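Local coordinates for protein aclacinomycin-N/aclacinomycin-A oxidase (PDB 2IPI) that oxidises the terminal sugar of aclacinomycin antibiotics in two successive oxygen-dependent steps, using a bicovalently attached FAD, at residues Val173-Val185 / Val194-Trp208. Numbering follows the deposited sequence.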
ATOM      1  N   VAL A 173      -0.558   6.409  -7.096  1.00  7.93           N
ATOM      2  CA  VAL A 173      -1.961   6.757  -7.373  1.00  8.68           C
ATOM      3  C   VAL A 173      -2.170   8.228  -7.042  1.00 13.83           C
ATOM      4  O   VAL A 173      -2.881   8.956  -7.725  1.00 16.45           O
ATOM      5  CB  VAL A 173      -2.902   5.831  -6.598  1.00 11.87           C
ATOM      6  CG1 VAL A 173      -2.815   6.126  -5.106  1.00 12.02           C
ATOM      7  CG2 VAL A 173      -4.333   5.940  -7.092  1.00 13.82           C
ATOM      8  N   ALA A 174      -1.510   8.684  -5.974  1.00 15.52           N
ATOM      9  CA  ALA A 174      -1.623  10.036  -5.465  1.00 16.02           C
ATOM     10  C   ALA A 174      -0.976  11.074  -6.381  1.00 17.10           C
ATOM     11  O   ALA A 174      -1.111  12.287  -6.147  1.00 13.59           O
ATOM     12  CB  ALA A 174      -1.031  10.100  -4.071  1.00 21.60           C
ATOM     13  N   ASP A 175      -0.296  10.592  -7.410  1.00 12.22           N
ATOM     14  CA  ASP A 175       0.178  11.399  -8.515  1.00 14.31           C
ATOM     15  C   ASP A 175      -0.921  11.790  -9.494  1.00 13.31           C
ATOM     16  O   ASP A 175      -0.633  12.406 -10.530  1.00 11.20           O
ATOM     17  CB  ASP A 175       1.298  10.633  -9.262  1.00 13.60           C
ATOM     18  CG  ASP A 175       2.587  10.756  -8.455  1.00 16.59           C
ATOM     19  OD1 ASP A 175       2.636  11.758  -7.707  1.00 11.41           O
ATOM     20  OD2 ASP A 175       3.504   9.913  -8.549  1.00 15.21           O
ATOM     21  N   HIS A 176      -2.156  11.394  -9.172  1.00 13.40           N
ATOM     22  CA  HIS A 176      -3.343  11.645  -9.988  1.00 13.31           C
ATOM     23  C   HIS A 176      -4.490  12.106  -9.109  1.00 13.50           C
ATOM     24  O   HIS A 176      -5.670  12.097  -9.453  1.00 17.37           O
ATOM     25  CB  HIS A 176      -3.707  10.394 -10.807  1.00 13.67           C
ATOM     26  CG  HIS A 176      -2.569  10.020 -11.724  1.00 11.89           C
ATOM     27  ND1 HIS A 176      -2.454  10.477 -13.018  1.00 13.26           N
ATOM     28  CD2 HIS A 176      -1.475   9.240 -11.507  1.00  9.75           C
ATOM     29  CE1 HIS A 176      -1.353   9.985 -13.560  1.00 16.57           C
ATOM     30  NE2 HIS A 176      -0.730   9.229 -12.655  1.00 12.96           N
ATOM     31  N   LEU A 177      -4.148  12.539  -7.897  1.00 14.10           N
ATOM     32  CA  LEU A 177      -5.102  13.094  -6.959  1.00 11.77           C
ATOM     33  C   LEU A 177      -5.311  14.593  -7.195  1.00 13.59           C
ATOM     34  O   LEU A 177      -4.362  15.373  -7.014  1.00 15.40           O
ATOM     35  CB  LEU A 177      -4.582  12.960  -5.530  1.00  7.99           C
ATOM     36  CG  LEU A 177      -5.534  13.087  -4.362  1.00 12.02           C
ATOM     37  CD1 LEU A 177      -6.724  12.145  -4.454  1.00 18.43           C
ATOM     38  CD2 LEU A 177      -4.772  12.784  -3.070  1.00  8.33           C
ATOM     39  N   TYR A 178      -6.514  14.969  -7.591  1.00 15.67           N
ATOM     40  CA  TYR A 178      -6.867  16.371  -7.759  1.00 14.78           C
ATOM     41  C   TYR A 178      -7.438  16.946  -6.463  1.00 11.10           C
ATOM     42  O   TYR A 178      -7.050  18.041  -6.056  1.00 12.39           O
ATOM     43  CB  TYR A 178      -7.882  16.561  -8.893  1.00 15.72           C
ATOM     44  CG  TYR A 178      -8.464  17.962  -8.941  1.00 16.31           C
ATOM     45  CD1 TYR A 178      -9.796  18.187  -8.620  1.00 20.58           C
ATOM     46  CD2 TYR A 178      -7.673  19.047  -9.311  1.00 18.13           C
ATOM     47  CE1 TYR A 178     -10.322  19.471  -8.659  1.00 19.52           C
ATOM     48  CE2 TYR A 178      -8.189  20.333  -9.353  1.00 20.01           C
ATOM     49  CZ  TYR A 178      -9.511  20.525  -9.025  1.00 20.67           C
ATOM     50  OH  TYR A 178     -10.036  21.800  -9.066  1.00 29.66           O
ATOM     51  N   ALA A 179      -8.358  16.234  -5.806  1.00 10.52           N
ATOM     52  CA  ALA A 179      -9.008  16.861  -4.652  1.00 12.47           C
ATOM     53  C   ALA A 179      -9.537  15.848  -3.652  1.00 12.17           C
ATOM     54  O   ALA A 179      -9.765  14.681  -3.984  1.00 14.48           O
ATOM     55  CB  ALA A 179     -10.158  17.744  -5.127  1.00  9.88           C
ATOM     56  N   VAL A 180      -9.762  16.319  -2.426  1.00  7.83           N
ATOM     57  CA  VAL A 180     -10.330  15.429  -1.419  1.00  7.15           C
ATOM     58  C   VAL A 180     -11.375  16.146  -0.575  1.00 11.90           C
ATOM     59  O   VAL A 180     -11.167  17.295  -0.179  1.00 11.95           O
ATOM     60  CB  VAL A 180      -9.183  14.856  -0.548  1.00 11.73           C
ATOM     61  CG1 VAL A 180      -8.508  15.981   0.221  1.00 14.27           C
ATOM     62  CG2 VAL A 180      -9.673  13.771   0.382  1.00 19.99           C
ATOM     63  N   GLU A 181     -12.476  15.455  -0.339  1.00  9.75           N
ATOM     64  CA  GLU A 181     -13.545  15.856   0.567  1.00 12.48           C
ATOM     65  C   GLU A 181     -13.358  15.127   1.889  1.00 12.04           C
ATOM     66  O   GLU A 181     -13.283  13.901   1.896  1.00 11.66           O
ATOM     67  CB  GLU A 181     -14.927  15.553  -0.024  1.00 15.78           C
ATOM     68  CG  GLU A 181     -15.419  16.541  -1.041  1.00 18.71           C
ATOM     69  CD  GLU A 181     -16.192  15.972  -2.209  1.00 21.48           C
ATOM     70  OE1 GLU A 181     -17.052  15.081  -2.127  1.00 27.44           O
ATOM     71  OE2 GLU A 181     -15.900  16.490  -3.308  1.00 21.29           O
ATOM     72  N   VAL A 182     -13.241  15.869   2.971  1.00 13.71           N
ATOM     73  CA  VAL A 182     -12.866  15.372   4.288  1.00 13.50           C
ATOM     74  C   VAL A 182     -13.800  15.866   5.385  1.00 16.27           C
ATOM     75  O   VAL A 182     -14.358  16.968   5.283  1.00 15.74           O
ATOM     76  CB  VAL A 182     -11.437  15.821   4.660  1.00 12.44           C
ATOM     77  CG1 VAL A 182     -10.850  14.920   5.738  1.00  9.71           C
ATOM     78  CG2 VAL A 182     -10.532  15.828   3.435  1.00 12.13           C
ATOM     79  N   VAL A 183     -13.976  15.068   6.428  1.00 12.30           N
ATOM     80  CA  VAL A 183     -14.633  15.584   7.633  1.00 11.97           C
ATOM     81  C   VAL A 183     -13.529  15.764   8.688  1.00 15.17           C
ATOM     82  O   VAL A 183     -12.868  14.804   9.088  1.00 11.72           O
ATOM     83  CB  VAL A 183     -15.771  14.702   8.140  1.00 11.80           C
ATOM     84  CG1 VAL A 183     -16.282  15.154   9.500  1.00 16.58           C
ATOM     85  CG2 VAL A 183     -16.942  14.702   7.152  1.00 14.01           C
ATOM     86  N   VAL A 184     -13.357  17.010   9.096  1.00 12.32           N
ATOM     87  CA  VAL A 184     -12.402  17.473  10.094  1.00 14.57           C
ATOM     88  C   VAL A 184     -13.104  18.059  11.319  1.00 12.91           C
ATOM     89  O   VAL A 184     -14.318  18.269  11.304  1.00 12.14           O
ATOM     90  CB  VAL A 184     -11.488  18.521   9.454  1.00 15.06           C
ATOM     91  CG1 VAL A 184     -10.654  17.892   8.332  1.00 11.23           C
ATOM     92  CG2 VAL A 184     -12.277  19.691   8.891  1.00 11.25           C
ATOM     93  N   VAL A 185     -12.367  18.274  12.412  1.00 13.00           N
ATOM     94  CA  VAL A 185     -12.955  18.801  13.641  1.00 14.03           C
ATOM     95  C   VAL A 185     -12.197  20.072  14.050  1.00 14.52           C
ATOM     96  O   VAL A 185     -10.968  20.104  14.012  1.00 10.67           O
ATOM     97  CB  VAL A 185     -12.962  17.790  14.797  1.00 12.72           C
ATOM     98  CG1 VAL A 185     -13.381  18.462  16.104  1.00 11.70           C
ATOM     99  CG2 VAL A 185     -13.876  16.609  14.484  1.00 10.72           C
ATOM    100  N   VAL A 194     -15.159  19.728   4.523  1.00 13.42           N
ATOM    101  CA  VAL A 194     -14.251  20.615   3.822  1.00 15.28           C
ATOM    102  C   VAL A 194     -13.780  19.984   2.505  1.00 16.55           C
ATOM    103  O   VAL A 194     -13.680  18.761   2.398  1.00 16.05           O
ATOM    104  CB  VAL A 194     -12.978  20.975   4.606  1.00 15.09           C
ATOM    105  CG1 VAL A 194     -13.311  21.386   6.033  1.00 19.95           C
ATOM    106  CG2 VAL A 194     -11.996  19.811   4.600  1.00 16.44           C
ATOM    107  N   VAL A 195     -13.485  20.865   1.545  1.00 16.16           N
ATOM    108  CA  VAL A 195     -12.939  20.406   0.272  1.00 17.26           C
ATOM    109  C   VAL A 195     -11.542  20.977   0.093  1.00 16.78           C
ATOM    110  O   VAL A 195     -11.269  22.159   0.294  1.00 15.91           O
ATOM    111  CB  VAL A 195     -13.852  20.763  -0.917  1.00 19.01           C
ATOM    112  CG1 VAL A 195     -13.136  20.693  -2.255  1.00 19.24           C
ATOM    113  CG2 VAL A 195     -15.048  19.817  -0.913  1.00 22.03           C
ATOM    114  N   ALA A 196     -10.645  20.085  -0.327  1.00 11.48           N
ATOM    115  CA  ALA A 196      -9.248  20.434  -0.495  1.00 13.79           C
ATOM    116  C   ALA A 196      -8.764  19.990  -1.867  1.00 11.30           C
ATOM    117  O   ALA A 196      -8.890  18.817  -2.208  1.00 13.61           O
ATOM    118  CB  ALA A 196      -8.453  19.809   0.635  1.00 12.01           C
ATOM    119  N   THR A 197      -8.236  20.942  -2.612  1.00 13.27           N
ATOM    120  CA  THR A 197      -7.912  20.688  -4.026  1.00 12.60           C
ATOM    121  C   THR A 197      -6.439  20.959  -4.265  1.00 12.07           C
ATOM    122  O   THR A 197      -5.759  21.526  -3.404  1.00 14.35           O
ATOM    123  CB  THR A 197      -8.847  21.555  -4.898  1.00 14.03           C
ATOM    124  OG1 THR A 197      -9.202  20.893  -6.110  1.00 31.81           O
ATOM    125  CG2 THR A 197      -8.122  22.818  -5.315  1.00  5.78           C
ATOM    126  N   SER A 198      -5.901  20.564  -5.411  1.00  9.81           N
ATOM    127  CA  SER A 198      -4.486  20.743  -5.705  1.00 13.01           C
ATOM    128  C   SER A 198      -4.212  22.065  -6.415  1.00 14.34           C
ATOM    129  O   SER A 198      -3.089  22.273  -6.885  1.00 17.23           O
ATOM    130  CB  SER A 198      -3.988  19.575  -6.552  1.00 16.56           C
ATOM    131  OG  SER A 198      -4.511  19.642  -7.870  1.00 16.29           O
ATOM    132  N   ALA A 199      -5.205  22.945  -6.494  1.00 14.33           N
ATOM    133  CA  ALA A 199      -4.990  24.235  -7.159  1.00 16.70           C
ATOM    134  C   ALA A 199      -4.059  25.122  -6.341  1.00 17.79           C
ATOM    135  O   ALA A 199      -4.232  25.281  -5.135  1.00 14.75           O
ATOM    136  CB  ALA A 199      -6.312  24.934  -7.412  1.00 19.17           C
ATOM    137  N   ALA A 200      -3.068  25.699  -7.018  1.00 21.12           N
ATOM    138  CA  ALA A 200      -2.079  26.553  -6.363  1.00 22.29           C
ATOM    139  C   ALA A 200      -2.735  27.621  -5.487  1.00 25.16           C
ATOM    140  O   ALA A 200      -2.170  27.957  -4.439  1.00 25.84           O
ATOM    141  CB  ALA A 200      -1.180  27.193  -7.405  1.00 20.05           C
ATOM    142  N   ASP A 201      -3.898  28.132  -5.879  1.00 25.54           N
ATOM    143  CA  ASP A 201      -4.585  29.210  -5.175  1.00 25.39           C
ATOM    144  C   ASP A 201      -5.580  28.734  -4.120  1.00 22.54           C
ATOM    145  O   ASP A 201      -6.357  29.532  -3.586  1.00 20.57           O
ATOM    146  CB  ASP A 201      -5.313  30.099  -6.193  1.00 27.91           C
ATOM    147  CG  ASP A 201      -6.356  29.366  -7.011  1.00 29.60           C
ATOM    148  OD1 ASP A 201      -6.533  29.700  -8.205  1.00 31.98           O
ATOM    149  OD2 ASP A 201      -7.038  28.458  -6.486  1.00 23.36           O
ATOM    150  N   ASP A 202      -5.552  27.436  -3.832  1.00 17.34           N
ATOM    151  CA  ASP A 202      -6.458  26.867  -2.849  1.00 15.31           C
ATOM    152  C   ASP A 202      -5.870  27.013  -1.451  1.00 17.41           C
ATOM    153  O   ASP A 202      -4.751  26.564  -1.206  1.00 16.26           O
ATOM    154  CB  ASP A 202      -6.756  25.399  -3.197  1.00 14.45           C
ATOM    155  CG  ASP A 202      -7.821  24.784  -2.316  1.00 17.02           C
ATOM    156  OD1 ASP A 202      -7.907  25.125  -1.121  1.00 16.01           O
ATOM    157  OD2 ASP A 202      -8.608  23.948  -2.811  1.00 18.74           O
ATOM    158  N   PRO A 203      -6.588  27.636  -0.520  1.00 17.03           N
ATOM    159  CA  PRO A 203      -6.012  27.900   0.807  1.00 17.46           C
ATOM    160  C   PRO A 203      -5.838  26.644   1.662  1.00 16.29           C
ATOM    161  O   PRO A 203      -5.160  26.681   2.692  1.00 19.31           O
ATOM    162  CB  PRO A 203      -7.049  28.835   1.446  1.00 21.38           C
ATOM    163  CG  PRO A 203      -8.340  28.512   0.758  1.00 21.70           C
ATOM    164  CD  PRO A 203      -7.963  28.140  -0.648  1.00 20.81           C
ATOM    165  N   ASN A 204      -6.464  25.559   1.243  1.00 15.98           N
ATOM    166  CA  ASN A 204      -6.459  24.270   1.890  1.00 12.56           C
ATOM    167  C   ASN A 204      -5.523  23.283   1.188  1.00 13.30           C
ATOM    168  O   ASN A 204      -5.592  22.102   1.534  1.00 12.80           O
ATOM    169  CB  ASN A 204      -7.848  23.625   1.898  1.00 13.86           C
ATOM    170  CG  ASN A 204      -8.914  24.471   2.563  1.00 17.44           C
ATOM    171  OD1 ASN A 204      -8.637  25.258   3.468  1.00 20.24           O
ATOM    172  ND2 ASN A 204     -10.137  24.295   2.087  1.00 16.82           N
ATOM    173  N   ARG A 205      -4.732  23.742   0.231  1.00 12.14           N
ATOM    174  CA  ARG A 205      -3.887  22.830  -0.536  1.00 11.88           C
ATOM    175  C   ARG A 205      -2.961  22.007   0.337  1.00 14.97           C
ATOM    176  O   ARG A 205      -2.537  20.881   0.032  1.00 14.85           O
ATOM    177  CB  ARG A 205      -3.085  23.646  -1.545  1.00 12.39           C
ATOM    178  CG  ARG A 205      -2.204  22.816  -2.463  1.00 15.19           C
ATOM    179  CD  ARG A 205      -1.639  23.728  -3.555  1.00 16.26           C
ATOM    180  NE  ARG A 205      -1.141  23.014  -4.725  1.00 15.74           N
ATOM    181  CZ  ARG A 205      -0.046  22.255  -4.659  1.00 17.14           C
ATOM    182  NH1 ARG A 205       0.548  22.210  -3.473  1.00 14.33           N
ATOM    183  NH2 ARG A 205       0.419  21.606  -5.708  1.00 12.89           N
ATOM    184  N   GLU A 206      -2.620  22.545   1.514  1.00 15.79           N
ATOM    185  CA  GLU A 206      -1.782  21.725   2.389  1.00 13.51           C
ATOM    186  C   GLU A 206      -2.577  20.548   2.931  1.00  8.46           C
ATOM    187  O   GLU A 206      -1.970  19.499   3.129  1.00 11.20           O
ATOM    188  CB  GLU A 206      -1.154  22.545   3.527  1.00 14.60           C
ATOM    189  CG  GLU A 206       0.017  23.372   2.987  1.00 17.01           C
ATOM    190  CD  GLU A 206       1.181  22.514   2.525  1.00 22.65           C
ATOM    191  OE1 GLU A 206       1.919  21.983   3.390  1.00 19.84           O
ATOM    192  OE2 GLU A 206       1.366  22.379   1.292  1.00 21.82           O
ATOM    193  N   LEU A 207      -3.881  20.685   3.143  1.00  4.69           N
ATOM    194  CA  LEU A 207      -4.707  19.537   3.517  1.00 10.00           C
ATOM    195  C   LEU A 207      -4.713  18.531   2.357  1.00 12.08           C
ATOM    196  O   LEU A 207      -4.616  17.325   2.610  1.00 13.55           O
ATOM    197  CB  LEU A 207      -6.116  19.964   3.883  1.00 12.67           C
ATOM    198  CG  LEU A 207      -6.881  19.249   4.990  1.00 16.82           C
ATOM    199  CD1 LEU A 207      -8.373  19.265   4.695  1.00 11.13           C
ATOM    200  CD2 LEU A 207      -6.397  17.828   5.204  1.00 16.44           C
ATOM    201  N   TRP A 208      -4.798  18.997   1.111  1.00 13.43           N
ATOM    202  CA  TRP A 208      -4.780  18.082  -0.036  1.00 13.95           C
ATOM    203  C   TRP A 208      -3.468  17.295  -0.070  1.00 11.92           C
ATOM    204  O   TRP A 208      -3.405  16.088  -0.271  1.00 10.92           O
ATOM    205  CB  TRP A 208      -4.940  18.806  -1.382  1.00 13.90           C
ATOM    206  CG  TRP A 208      -4.415  18.015  -2.549  1.00 12.22           C
ATOM    207  CD1 TRP A 208      -5.101  17.011  -3.195  1.00 11.92           C
ATOM    208  CD2 TRP A 208      -3.149  18.132  -3.211  1.00 11.63           C
ATOM    209  NE1 TRP A 208      -4.327  16.504  -4.213  1.00 10.85           N
ATOM    210  CE2 TRP A 208      -3.117  17.175  -4.238  1.00  8.58           C
ATOM    211  CE3 TRP A 208      -2.038  18.958  -3.000  1.00  9.30           C
ATOM    212  CZ2 TRP A 208      -2.001  17.043  -5.061  1.00  8.44           C
ATOM    213  CZ3 TRP A 208      -0.936  18.833  -3.813  1.00 14.06           C
ATOM    214  CH2 TRP A 208      -0.922  17.870  -4.849  1.00 12.95           C
TER
HETATM  215  O   HOH W   1      -3.590  17.051  -8.875  1.00 14.35           O
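Strand 177-185 pairs antiparallel with strand 191-197 in a beta hairpin at one margin of the five-stranded sheet of the FAD-binding domain, and helix 205-210 folds back against the hairpin. Val180 and Ala196 exchange two backbone hydrogen bonds, as do Val182 and Val194. Toward Tyr178 the register continues through the non-hydrogen-bonded pair Ala179 and Thr197, but the next bond, from Ser198 N to Tyr178 O, is weak, and the first strand carries a classic beta bulge where Tyr178 and Ala179 both face Trp226 of strand 221-227. Thr197 OG1 stands over one face of the Tyr178 ring, toward its rim, 3.0 Å from CZ; chi1 of 170° carries the ring back across the neighbouring strand, and Arg228 adds a cation-pi contact. Glu181 and Val195 run side by side on the same sheet face, CG to CG2 3.3 Å, while the Glu181 carboxylate accepts a hydrogen bond from Trp226 and forms a salt bridge with Arg224, both on strand 221-227. The other face is apolar. Here Val184 crosses Val194 at about a right angle, tightly, with CG2 3.5 Å from CG1, and Leu207 brings CD1 to within 4.2 Å of Val182 CG2. At the end of the hairpin away from its turn, Trp208 NE1 donates to Leu177 O (3.0 Å) from well above the carbonyl plane, a bent bond of 135° at the hydrogen. Ser198 CB sits over the centre of one indole face. A water gives Leu177 O a second donor at 2.6 Å and also bonds Ser198 OG. The Val182 side chain is about 6 Å from the bound FAD, though the contact lies away from the annotated sites. An edge hairpin backed by a helix is characteristic of the antiparallel sheet of PCMH-type FAD-binding domains.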